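Local coordinates for aerolysin-like protein (Bombina maxima, PDB 6LH8) that probably acts as a secreted aerolysin-family pore-forming protein that modulates endolysosomes, or as the paralog that restrains such a pore former, at residues Pro61-Asn75 against Ile81-Ser95. Numbering follows the deposited sequence.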
# COMPACT_ATOMS: atom_id res chain seq x y z
N PRO A 61 -28.57 -3.23 2.02
CA PRO A 61 -28.89 -3.45 3.44
C PRO A 61 -27.64 -3.46 4.30
O PRO A 61 -26.60 -4.00 3.92
CB PRO A 61 -29.57 -4.82 3.45
CG PRO A 61 -30.02 -5.04 2.04
CD PRO A 61 -29.00 -4.36 1.18
N ILE A 62 -27.74 -2.85 5.48
CA ILE A 62 -26.67 -2.97 6.46
C ILE A 62 -26.45 -4.44 6.80
O ILE A 62 -27.41 -5.20 6.99
CB ILE A 62 -26.99 -2.11 7.70
CG1 ILE A 62 -26.85 -0.63 7.33
CG2 ILE A 62 -26.05 -2.47 8.84
CD1 ILE A 62 -27.02 0.31 8.50
N GLY A 63 -25.18 -4.85 6.85
CA GLY A 63 -24.80 -6.23 7.05
C GLY A 63 -24.47 -6.99 5.78
O GLY A 63 -23.97 -8.11 5.87
N THR A 64 -24.76 -6.41 4.61
CA THR A 64 -24.43 -7.06 3.34
C THR A 64 -22.93 -7.30 3.24
O THR A 64 -22.13 -6.40 3.51
CB THR A 64 -24.89 -6.20 2.17
OG1 THR A 64 -26.31 -6.04 2.21
CG2 THR A 64 -24.52 -6.85 0.84
N GLU A 65 -22.55 -8.52 2.85
CA GLU A 65 -21.14 -8.85 2.70
C GLU A 65 -20.71 -8.60 1.26
O GLU A 65 -21.44 -8.93 0.32
CB GLU A 65 -20.87 -10.30 3.11
CG GLU A 65 -20.95 -10.52 4.62
CD GLU A 65 -20.31 -11.82 5.07
OE1 GLU A 65 -19.96 -12.65 4.21
OE2 GLU A 65 -20.15 -12.02 6.30
N ILE A 66 -19.53 -8.01 1.10
CA ILE A 66 -19.02 -7.58 -0.20
C ILE A 66 -17.60 -8.12 -0.31
O ILE A 66 -16.68 -7.59 0.32
CB ILE A 66 -19.04 -6.06 -0.36
CG1 ILE A 66 -20.46 -5.52 -0.20
CG2 ILE A 66 -18.42 -5.65 -1.69
CD1 ILE A 66 -20.52 -4.05 0.21
N GLN A 67 -17.43 -9.18 -1.09
CA GLN A 67 -16.14 -9.81 -1.32
C GLN A 67 -15.53 -9.30 -2.62
O GLN A 67 -16.17 -9.37 -3.67
CB GLN A 67 -16.26 -11.33 -1.39
CG GLN A 67 -16.46 -12.00 -0.07
CD GLN A 67 -16.22 -13.50 -0.13
OE1 GLN A 67 -16.33 -14.20 0.87
NE2 GLN A 67 -15.88 -13.99 -1.32
N LEU A 68 -14.29 -8.83 -2.56
CA LEU A 68 -13.60 -8.47 -3.79
C LEU A 68 -12.14 -8.85 -3.70
O LEU A 68 -11.59 -9.08 -2.62
CB LEU A 68 -13.76 -6.99 -4.16
CG LEU A 68 -13.27 -5.84 -3.29
CD1 LEU A 68 -11.77 -5.60 -3.44
CD2 LEU A 68 -14.03 -4.58 -3.70
N GLU A 69 -11.52 -8.94 -4.87
CA GLU A 69 -10.11 -9.31 -5.02
C GLU A 69 -9.33 -8.12 -5.56
O GLU A 69 -9.43 -7.80 -6.76
CB GLU A 69 -9.98 -10.51 -5.96
CG GLU A 69 -10.75 -11.71 -5.46
CD GLU A 69 -10.59 -12.90 -6.36
OE1 GLU A 69 -9.43 -13.33 -6.57
OE2 GLU A 69 -11.61 -13.40 -6.87
N PRO A 70 -8.58 -7.42 -4.72
CA PRO A 70 -7.84 -6.24 -5.18
C PRO A 70 -6.76 -6.62 -6.18
O PRO A 70 -6.37 -7.78 -6.31
CB PRO A 70 -7.22 -5.68 -3.90
CG PRO A 70 -8.00 -6.29 -2.79
CD PRO A 70 -8.43 -7.63 -3.27
N LYS A 71 -6.27 -5.60 -6.89
CA LYS A 71 -5.11 -5.76 -7.77
C LYS A 71 -3.80 -5.78 -6.98
O LYS A 71 -2.91 -6.58 -7.29
CB LYS A 71 -5.05 -4.64 -8.81
CG LYS A 71 -6.29 -4.49 -9.69
CD LYS A 71 -5.98 -3.77 -11.01
CE LYS A 71 -5.24 -2.46 -10.79
NZ LYS A 71 -5.35 -1.54 -11.97
N HIS A 72 -3.67 -4.91 -5.99
CA HIS A 72 -2.41 -4.72 -5.26
C HIS A 72 -2.49 -5.41 -3.91
O HIS A 72 -3.33 -5.06 -3.08
CB HIS A 72 -2.12 -3.23 -5.07
CG HIS A 72 -2.18 -2.45 -6.35
ND1 HIS A 72 -1.29 -2.67 -7.38
CD2 HIS A 72 -3.01 -1.46 -6.76
CE1 HIS A 72 -1.58 -1.85 -8.38
NE2 HIS A 72 -2.61 -1.11 -8.03
N ARG A 73 -1.61 -6.39 -3.68
CA ARG A 73 -1.64 -7.20 -2.47
C ARG A 73 -0.23 -7.33 -1.91
O ARG A 73 0.76 -7.02 -2.58
CB ARG A 73 -2.22 -8.60 -2.73
CG ARG A 73 -3.57 -8.62 -3.43
CD ARG A 73 -4.67 -8.09 -2.53
NE ARG A 73 -4.71 -8.74 -1.23
CZ ARG A 73 -5.41 -9.84 -0.96
NH1 ARG A 73 -6.14 -10.41 -1.91
NH2 ARG A 73 -5.40 -10.36 0.26
N LEU A 74 -0.15 -7.79 -0.67
CA LEU A 74 1.11 -8.07 0.01
C LEU A 74 1.17 -9.55 0.37
O LEU A 74 0.16 -10.26 0.35
CB LEU A 74 1.25 -7.22 1.29
CG LEU A 74 1.33 -5.70 1.12
CD1 LEU A 74 1.49 -5.02 2.47
CD2 LEU A 74 2.49 -5.31 0.21
N ASN A 75 2.38 -10.01 0.70
CA ASN A 75 2.61 -11.35 1.27
C ASN A 75 2.20 -12.48 0.33
O ASN A 75 2.04 -13.62 0.77
CB ASN A 75 1.89 -11.51 2.61
CG ASN A 75 2.37 -10.51 3.65
OD1 ASN A 75 3.57 -10.38 3.87
ND2 ASN A 75 1.43 -9.82 4.29
N ILE A 81 -10.87 -10.13 -0.05
CA ILE A 81 -11.20 -9.33 1.12
C ILE A 81 -12.71 -9.33 1.27
O ILE A 81 -13.43 -9.11 0.29
CB ILE A 81 -10.68 -7.88 0.97
CG1 ILE A 81 -9.22 -7.85 0.50
CG2 ILE A 81 -10.91 -7.08 2.27
CD1 ILE A 81 -8.29 -8.70 1.31
N THR A 82 -13.21 -9.54 2.49
CA THR A 82 -14.64 -9.48 2.78
C THR A 82 -14.93 -8.22 3.59
O THR A 82 -14.53 -8.12 4.75
CB THR A 82 -15.11 -10.72 3.52
OG1 THR A 82 -14.79 -11.88 2.75
CG2 THR A 82 -16.62 -10.67 3.74
N PHE A 83 -15.61 -7.26 2.98
CA PHE A 83 -16.17 -6.14 3.70
C PHE A 83 -17.59 -6.48 4.14
O PHE A 83 -18.26 -7.32 3.55
CB PHE A 83 -16.19 -4.88 2.84
CG PHE A 83 -14.85 -4.48 2.27
CD1 PHE A 83 -13.91 -3.83 3.05
CD2 PHE A 83 -14.54 -4.72 0.94
CE1 PHE A 83 -12.68 -3.45 2.53
CE2 PHE A 83 -13.30 -4.35 0.39
CZ PHE A 83 -12.37 -3.71 1.20
N THR A 84 -18.04 -5.82 5.20
CA THR A 84 -19.44 -5.91 5.63
C THR A 84 -19.97 -4.48 5.70
O THR A 84 -19.46 -3.68 6.49
CB THR A 84 -19.57 -6.62 6.97
OG1 THR A 84 -19.14 -7.98 6.83
CG2 THR A 84 -21.03 -6.63 7.45
N TYR A 85 -20.94 -4.15 4.85
CA TYR A 85 -21.46 -2.80 4.84
C TYR A 85 -22.06 -2.45 6.20
O TYR A 85 -22.87 -3.20 6.76
CB TYR A 85 -22.50 -2.63 3.73
CG TYR A 85 -23.20 -1.27 3.79
CD1 TYR A 85 -22.45 -0.09 3.86
CD2 TYR A 85 -24.59 -1.17 3.81
CE1 TYR A 85 -23.06 1.13 3.95
CE2 TYR A 85 -25.21 0.06 3.89
CZ TYR A 85 -24.43 1.22 3.96
OH TYR A 85 -25.01 2.46 4.06
N GLY A 86 -21.62 -1.31 6.75
CA GLY A 86 -22.09 -0.83 8.04
C GLY A 86 -21.24 -1.24 9.23
O GLY A 86 -21.54 -0.79 10.35
N SER A 87 -20.21 -2.07 9.05
CA SER A 87 -19.38 -2.45 10.20
C SER A 87 -17.93 -2.80 9.89
O SER A 87 -17.08 -2.66 10.77
CB SER A 87 -20.02 -3.63 10.95
OG SER A 87 -20.17 -4.78 10.14
N LEU A 88 -17.60 -3.26 8.67
CA LEU A 88 -16.19 -3.48 8.32
C LEU A 88 -16.01 -2.99 6.89
O LEU A 88 -16.36 -3.71 5.95
CB LEU A 88 -15.79 -4.95 8.46
CG LEU A 88 -14.30 -5.32 8.52
CD1 LEU A 88 -13.58 -5.19 7.18
CD2 LEU A 88 -13.56 -4.52 9.58
N GLU A 89 -15.45 -1.79 6.73
CA GLU A 89 -15.33 -1.16 5.42
C GLU A 89 -13.89 -0.83 5.06
O GLU A 89 -13.66 -0.20 4.02
CB GLU A 89 -16.20 0.11 5.37
CG GLU A 89 -17.67 -0.23 5.40
CD GLU A 89 -18.56 0.93 5.78
OE1 GLU A 89 -18.05 2.06 5.99
OE2 GLU A 89 -19.78 0.69 5.89
N SER A 90 -12.93 -1.24 5.88
CA SER A 90 -11.52 -0.99 5.62
C SER A 90 -10.73 -2.19 6.10
O SER A 90 -11.00 -2.73 7.17
CB SER A 90 -11.04 0.28 6.33
OG SER A 90 -9.67 0.52 6.06
N TYR A 91 -9.74 -2.61 5.30
CA TYR A 91 -8.86 -3.71 5.64
C TYR A 91 -7.43 -3.33 5.29
O TYR A 91 -7.19 -2.79 4.21
CB TYR A 91 -9.31 -4.98 4.91
CG TYR A 91 -8.42 -6.18 5.13
CD1 TYR A 91 -8.59 -6.99 6.24
CD2 TYR A 91 -7.40 -6.48 4.25
CE1 TYR A 91 -7.78 -8.07 6.45
CE2 TYR A 91 -6.58 -7.56 4.45
CZ TYR A 91 -6.78 -8.36 5.56
OH TYR A 91 -5.96 -9.45 5.77
N THR A 92 -6.48 -3.62 6.18
CA THR A 92 -5.08 -3.24 5.99
C THR A 92 -4.22 -4.49 5.93
O THR A 92 -4.26 -5.33 6.84
CB THR A 92 -4.60 -2.33 7.12
OG1 THR A 92 -5.40 -1.14 7.16
CG2 THR A 92 -3.14 -1.95 6.92
N GLU A 93 -3.46 -4.63 4.85
CA GLU A 93 -2.41 -5.63 4.77
C GLU A 93 -1.12 -5.04 5.33
O GLU A 93 -0.90 -3.83 5.29
CB GLU A 93 -2.19 -6.09 3.33
CG GLU A 93 -3.41 -6.67 2.64
CD GLU A 93 -3.10 -7.21 1.26
OE1 GLU A 93 -3.61 -6.62 0.27
OE2 GLU A 93 -2.34 -8.20 1.15
N LEU A 94 -0.27 -5.92 5.85
CA LEU A 94 0.99 -5.49 6.45
C LEU A 94 2.06 -6.51 6.12
O LEU A 94 1.83 -7.72 6.23
CB LEU A 94 0.85 -5.31 7.96
CG LEU A 94 2.10 -4.98 8.79
CD1 LEU A 94 2.71 -3.67 8.35
CD2 LEU A 94 1.74 -4.93 10.26
N SER A 95 3.23 -6.04 5.69
CA SER A 95 4.37 -6.92 5.52
C SER A 95 5.61 -6.23 6.08
O SER A 95 5.62 -5.03 6.33
CB SER A 95 4.58 -7.32 4.05
OG SER A 95 4.98 -6.23 3.25
O HOH W 1 -20.57 -9.85 8.25
O HOH W 2 4.99 -8.17 0.36
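Over one face of the R73 guanidinium lies the methyl CD1 of I81, 3.5 Å from NH2, while E93 takes up its edge. There NE donates to E93 OE1 in a salt bridge of 2.8 Å, with guanidinium and carboxylate planes turned 73° apart. R73 gets there by bending at chi2 (-69°) and chi3. The other carboxylate oxygen, E93 OE2, receives the backbone N of L74 at 2.9 Å, and the two donors approach from opposite sides of the carboxylate plane, well out of it. H50 of strand 41-53 also bonds to OE1, so three partners hold the group and probably favour its charged form.

The F83 ring has I81 CG2 on one face and L68 CG at its edge, 4.0 Å from CE2. Y85 turns its edge to P61, CD2 lying 3.5 Å from P61 O, and I62 CG1 touches its CE2. Beyond the salt bridge, N75 ND2 donates to L94 O (2.9 Å) from above the carbonyl plane.

A water links E65 OE2 to T84 OG1. Main-chain bonds join I66 with F83 and L68 with I81 in both directions, making strands 65-68 and 81-84 a two-stranded antiparallel sheet whose I66, L68 and F83 side packs on strands 4-28, 41-53 and 133-154 of the long sheet. A classic beta bulge, S87 and L88 facing T84, follows before the chain enters strand 90-100 at the edge of that elongated, aerolysin-like sheet.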